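Local coordinates for BILBO1_N domain-containing protein (Trypanosoma brucei equiperdum, PDB 7A1I) that is of unknown function but carries the ubiquitin-like BILBO1 N-terminal domain, consistent with a protein-binding role as in its trypanosome relatives, at residues E17-R22 with E102-E107; I8-D13 with V86-P91. One frame throughout, in Å; residues are numbered along the deposited sequence.

In the fold
Both contacts belong to one mixed beta sheet, with helix 32-50 packed on one face. Interaction 2 joins strand 6-14 to strand 84-89 in the middle of the sheet. Interaction 1 joins strand 17-25 to the short strand 104-105, which forms one outer edge within this chain. Their centres are about 10 Å apart. Strands 6-14 and 17-25 are an antiparallel pair, so the two contacts meet directly: Leu-21 O is 2.8 Å from Val-10 N, probably a hydrogen bond. The segments alternate along the chain, in the order 8-13, 17-22, 86-91, 102-107. Strand 84-89 lies beside 6-14 and strand 104-105 beside 17-25, which ties the C-terminal part into the ubiquitin-like fold.

Interaction 1 (E17-R22 with E102-E107). With EDO (1,2-ethanediol), chain G.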
# COMPACT_ATOMS: atom_id res chain seq x y z
N GLU A 17 -11.12 7.05 -4.19
CA GLU A 17 -10.65 7.44 -2.87
C GLU A 17 -9.41 6.64 -2.48
O GLU A 17 -9.25 5.48 -2.87
CB GLU A 17 -11.75 7.22 -1.82
CG GLU A 17 -13.01 8.06 -2.06
CD GLU A 17 -14.10 7.75 -1.04
OE1 GLU A 17 -13.78 7.68 0.16
OE2 GLU A 17 -15.26 7.55 -1.46
N LYS A 18 -8.50 7.25 -1.74
CA LYS A 18 -7.30 6.53 -1.32
C LYS A 18 -7.55 5.80 0.00
O LYS A 18 -8.14 6.38 0.93
CB LYS A 18 -6.09 7.46 -1.19
CG LYS A 18 -5.89 8.36 -2.41
CD LYS A 18 -5.72 7.55 -3.69
CE LYS A 18 -5.76 8.48 -4.91
NZ LYS A 18 -5.54 7.76 -6.20
N VAL A 19 -7.16 4.53 0.07
CA VAL A 19 -7.29 3.71 1.27
C VAL A 19 -5.89 3.32 1.73
O VAL A 19 -5.08 2.85 0.92
CB VAL A 19 -8.13 2.44 1.02
CG1 VAL A 19 -8.21 1.60 2.30
CG2 VAL A 19 -9.50 2.80 0.55
N ASN A 20 -5.62 3.49 3.02
CA ASN A 20 -4.31 3.28 3.61
C ASN A 20 -4.43 2.27 4.75
O ASN A 20 -5.32 2.40 5.59
CB ASN A 20 -3.75 4.62 4.12
CG ASN A 20 -2.25 4.59 4.32
OD1 ASN A 20 -1.57 3.71 3.84
ND2 ASN A 20 -1.74 5.58 5.04
N LEU A 21 -3.55 1.26 4.75
CA LEU A 21 -3.48 0.20 5.75
C LEU A 21 -2.10 0.15 6.40
O LEU A 21 -1.07 0.31 5.73
CB LEU A 21 -3.74 -1.18 5.13
CG LEU A 21 -5.03 -1.36 4.33
CD1 LEU A 21 -5.10 -2.77 3.75
CD2 LEU A 21 -6.22 -1.08 5.22
N ARG A 22 -2.06 -0.12 7.70
CA ARG A 22 -0.80 -0.26 8.43
C ARG A 22 -0.58 -1.72 8.78
O ARG A 22 -1.49 -2.38 9.30
CB ARG A 22 -0.80 0.60 9.70
CG ARG A 22 0.59 0.89 10.24
CD ARG A 22 1.07 -0.17 11.20
NE ARG A 22 0.21 -0.26 12.38
CZ ARG A 22 0.40 0.44 13.48
NH1 ARG A 22 1.42 1.30 13.56
NH2 ARG A 22 -0.42 0.30 14.51
N GLU A 102 -4.84 8.78 6.98
CA GLU A 102 -4.36 7.97 8.09
C GLU A 102 -4.73 6.51 7.83
O GLU A 102 -5.77 6.23 7.22
CB GLU A 102 -5.01 8.41 9.40
CG GLU A 102 -4.96 9.89 9.71
CD GLU A 102 -3.60 10.38 10.12
OE1 GLU A 102 -3.36 11.60 10.01
OE2 GLU A 102 -2.78 9.55 10.57
N PRO A 103 -3.91 5.57 8.26
CA PRO A 103 -4.18 4.16 7.95
C PRO A 103 -5.17 3.53 8.93
O PRO A 103 -5.19 3.85 10.12
CB PRO A 103 -2.81 3.51 8.08
CG PRO A 103 -2.12 4.35 9.14
CD PRO A 103 -2.58 5.76 8.88
N TYR A 104 -5.96 2.60 8.41
CA TYR A 104 -6.58 1.59 9.26
C TYR A 104 -5.53 0.54 9.62
O TYR A 104 -4.49 0.42 8.97
CB TYR A 104 -7.72 0.89 8.55
CG TYR A 104 -8.83 1.76 8.02
CD1 TYR A 104 -9.59 2.55 8.88
CD2 TYR A 104 -9.11 1.80 6.66
CE1 TYR A 104 -10.62 3.34 8.39
CE2 TYR A 104 -10.13 2.59 6.17
CZ TYR A 104 -10.88 3.35 7.04
OH TYR A 104 -11.90 4.15 6.56
N GLU A 105 -5.85 -0.28 10.62
CA GLU A 105 -5.06 -1.48 10.88
C GLU A 105 -5.32 -2.52 9.79
O GLU A 105 -6.46 -2.87 9.51
CB GLU A 105 -5.41 -2.05 12.25
CG GLU A 105 -5.06 -1.12 13.40
CD GLU A 105 -3.58 -0.90 13.57
OE1 GLU A 105 -2.77 -1.74 13.08
OE2 GLU A 105 -3.21 0.13 14.17
N GLY A 106 -4.24 -3.04 9.19
CA GLY A 106 -4.41 -3.98 8.10
C GLY A 106 -4.64 -5.42 8.53
O GLY A 106 -5.25 -6.19 7.78
N GLU A 107 -4.20 -5.78 9.74
CA GLU A 107 -4.26 -7.17 10.17
C GLU A 107 -5.67 -7.76 10.22
O GLU A 107 -5.81 -8.94 9.85
CB GLU A 107 -3.58 -7.32 11.54
CG GLU A 107 -3.00 -8.72 11.81
CD GLU A 107 -4.05 -9.75 12.20
OE1 GLU A 107 -3.86 -10.96 11.91
OE2 GLU A 107 -5.08 -9.35 12.80
C1 EDO G . -7.95 5.86 10.10
O1 EDO G . -8.46 5.22 11.27
C2 EDO G . -9.08 6.60 9.40
O2 EDO G . -8.62 7.10 8.14
O HOH W 1 -7.23 4.67 5.38
O HOH W 2 -2.12 -4.25 11.62
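Arg-22 lies alongside Glu-105, both side chains pointing the same way from neighbouring parallel strands. The bends of the arginine chain at chi2 (-89°) and chi3 (-62°) bring its guanidinium back over to the carboxylate. NH2 of Arg-22 is 2.8 Å from OE2 of Glu-105 in a salt bridge, though its hydrogen bonds are weak. The two planes are turned 48° apart. Water 2 donates hydrogen bonds to Glu-105 OE1 and to Arg-22 O.

Pro-103 lays CB against CB of Arg-22 at 3.9 Å and lies beside the amide of Asn-20. That amide has its partners elsewhere: ND2 donates a hydrogen bond to Pro-101 O, and OD1 accepts one from Gln-85 NE2. Tyr-104 meets CD2 of Leu-21 with its CB at 4.1 Å, and CG1 of Val-19 comes to its ring edge.

Three backbone bonds set the parallel pairing: Tyr-104 N to Asn-20 O (2.9 Å), Arg-22 N to Tyr-104 O (2.8 Å) and Gly-106 N to Arg-22 O (2.8 Å). Strand 104-105 thus borders strand 17-25, whose other neighbour is strand 6-14. Val-19 and Leu-21 face helix 32-50, packing on Phe-43, while Asn-20 and Arg-22 touch Cys-9.

Interaction 2 (I8-D13 with V86-P91); sequences ICVATD and VYLFQP. With NA (sodium ion), chain E.
Gln-90 NE2 donates to the backbone oxygen of Asp-13 at 2.7 Å. The bond lies in the carbonyl plane, on a lone pair, and the oxygen is nearly in the amide plane of Gln-90. The same nitrogen makes a weak bond to Thr-12 OG1, and the two side chains cross at about a right angle. That hydroxyl donates in turn to Leu-88 O at 2.9 Å. With chi1 at -163°, OG1 is placed opposite the backbone N of Thr-12, within range of both partners. Water 3 accepts from Asp-13 N and may donate to Leu-88 O. Through the amide of Gln-90, the contact extends one residue past the end of strand 84-89. Gln-90 O is a distant ligand of a sodium ion, at 3.0 Å; a water lies closer.

Three backbone bonds come next: Val-86 N to Cys-9 O (2.7 Å), Ala-11 N to Val-86 O (2.8 Å) and Leu-88 N to Ala-11 O (2.9 Å).

On one face, CG1 of Val-10 presses on CD1 of Leu-88 at 3.5 Å, a tight fit. CG2 of Val-10 meets CB of Val-86, and Ile-8 reaches CG2 of Val-86 with its own CG2. Val-10 and Leu-88 both touch Ser-39 of helix 32-50. On the other face, CD2 of Tyr-87 comes within 4.0 Å of Ala-11 CB. The ring runs on past Thr-12 toward Asp-13, and its hydroxyl hydrogen-bonds to Asp-95 and Lys-18.

This parallel pairing of strand 6-14 with strand 84-89, packed on helix 32-50, is consistent with the ubiquitin-like beta-grasp fold, whose first and last strands pair this way.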
# COMPACT_ATOMS: atom_id res chain seq x y z
N ILE A 8 4.87 -0.62 8.37
CA ILE A 8 4.81 -0.24 6.97
C ILE A 8 3.35 0.07 6.63
O ILE A 8 2.45 -0.73 6.93
CB ILE A 8 5.33 -1.36 6.04
CG1 ILE A 8 6.71 -1.89 6.47
CG2 ILE A 8 5.34 -0.86 4.58
CD1 ILE A 8 7.87 -0.98 6.13
N CYS A 9 3.11 1.24 6.04
CA CYS A 9 1.79 1.58 5.51
C CYS A 9 1.76 1.35 4.01
O CYS A 9 2.77 1.55 3.32
CB CYS A 9 1.40 3.02 5.81
SG CYS A 9 1.18 3.40 7.54
N VAL A 10 0.61 0.90 3.53
CA VAL A 10 0.40 0.52 2.14
C VAL A 10 -0.92 1.15 1.71
O VAL A 10 -1.94 0.94 2.37
CB VAL A 10 0.35 -0.99 1.95
CG1 VAL A 10 0.20 -1.32 0.48
CG2 VAL A 10 1.65 -1.63 2.52
N ALA A 11 -0.90 1.95 0.64
CA ALA A 11 -2.12 2.63 0.20
C ALA A 11 -2.40 2.26 -1.25
O ALA A 11 -1.52 1.75 -1.96
CB ALA A 11 -2.03 4.15 0.38
N THR A 12 -3.65 2.45 -1.66
CA THR A 12 -4.08 2.17 -3.03
C THR A 12 -5.39 2.91 -3.28
O THR A 12 -6.00 3.45 -2.36
CB THR A 12 -4.22 0.66 -3.28
OG1 THR A 12 -4.24 0.37 -4.70
CG2 THR A 12 -5.45 0.07 -2.61
N ASP A 13 -5.83 2.90 -4.54
CA ASP A 13 -7.05 3.58 -4.95
C ASP A 13 -8.26 2.65 -4.88
O ASP A 13 -8.21 1.51 -5.35
CB ASP A 13 -6.89 4.13 -6.37
CG ASP A 13 -8.08 4.96 -6.82
OD1 ASP A 13 -8.03 6.20 -6.67
OD2 ASP A 13 -9.05 4.38 -7.36
N VAL A 86 4.03 2.91 1.32
CA VAL A 86 3.98 2.26 0.02
C VAL A 86 2.69 2.64 -0.69
O VAL A 86 1.65 2.86 -0.05
CB VAL A 86 4.10 0.74 0.20
CG1 VAL A 86 3.83 0.01 -1.11
CG2 VAL A 86 5.52 0.40 0.68
N TYR A 87 2.76 2.73 -2.02
CA TYR A 87 1.58 2.92 -2.85
C TYR A 87 1.56 1.85 -3.93
O TYR A 87 2.56 1.65 -4.63
CB TYR A 87 1.53 4.31 -3.50
CG TYR A 87 0.19 4.62 -4.12
CD1 TYR A 87 -0.02 4.48 -5.50
CD2 TYR A 87 -0.86 5.08 -3.34
CE1 TYR A 87 -1.27 4.78 -6.06
CE2 TYR A 87 -2.11 5.37 -3.89
CZ TYR A 87 -2.31 5.21 -5.24
OH TYR A 87 -3.54 5.52 -5.79
N LEU A 88 0.41 1.19 -4.09
CA LEU A 88 0.22 0.12 -5.05
C LEU A 88 -0.65 0.61 -6.20
O LEU A 88 -1.77 1.10 -5.98
CB LEU A 88 -0.42 -1.11 -4.40
CG LEU A 88 0.37 -1.65 -3.20
CD1 LEU A 88 -0.32 -2.87 -2.59
CD2 LEU A 88 1.83 -1.97 -3.60
N PHE A 89 -0.11 0.53 -7.42
CA PHE A 89 -0.89 0.78 -8.62
C PHE A 89 -1.62 -0.49 -9.03
O PHE A 89 -1.15 -1.61 -8.77
CB PHE A 89 0.02 1.27 -9.76
CG PHE A 89 0.62 2.61 -9.50
CD1 PHE A 89 -0.17 3.76 -9.54
CD2 PHE A 89 1.98 2.73 -9.20
CE1 PHE A 89 0.37 5.00 -9.30
CE2 PHE A 89 2.53 3.98 -8.97
CZ PHE A 89 1.72 5.12 -9.01
N GLN A 90 -2.78 -0.32 -9.66
CA GLN A 90 -3.58 -1.44 -10.13
C GLN A 90 -3.78 -1.39 -11.64
O GLN A 90 -3.73 -0.31 -12.24
CB GLN A 90 -4.96 -1.46 -9.46
CG GLN A 90 -4.96 -1.48 -7.95
CD GLN A 90 -6.35 -1.21 -7.40
OE1 GLN A 90 -7.29 -1.95 -7.70
NE2 GLN A 90 -6.50 -0.14 -6.62
N PRO A 91 -4.03 -2.52 -12.28
CA PRO A 91 -4.48 -2.49 -13.67
C PRO A 91 -5.94 -2.06 -13.75
O PRO A 91 -6.69 -2.13 -12.78
CB PRO A 91 -4.31 -3.94 -14.12
CG PRO A 91 -4.52 -4.74 -12.86
CD PRO A 91 -3.92 -3.90 -11.76
NA NA E . -1.56 1.10 -13.69
O HOH W 3 -4.20 2.31 -6.94
O HOH W 4 0.52 0.70 -13.16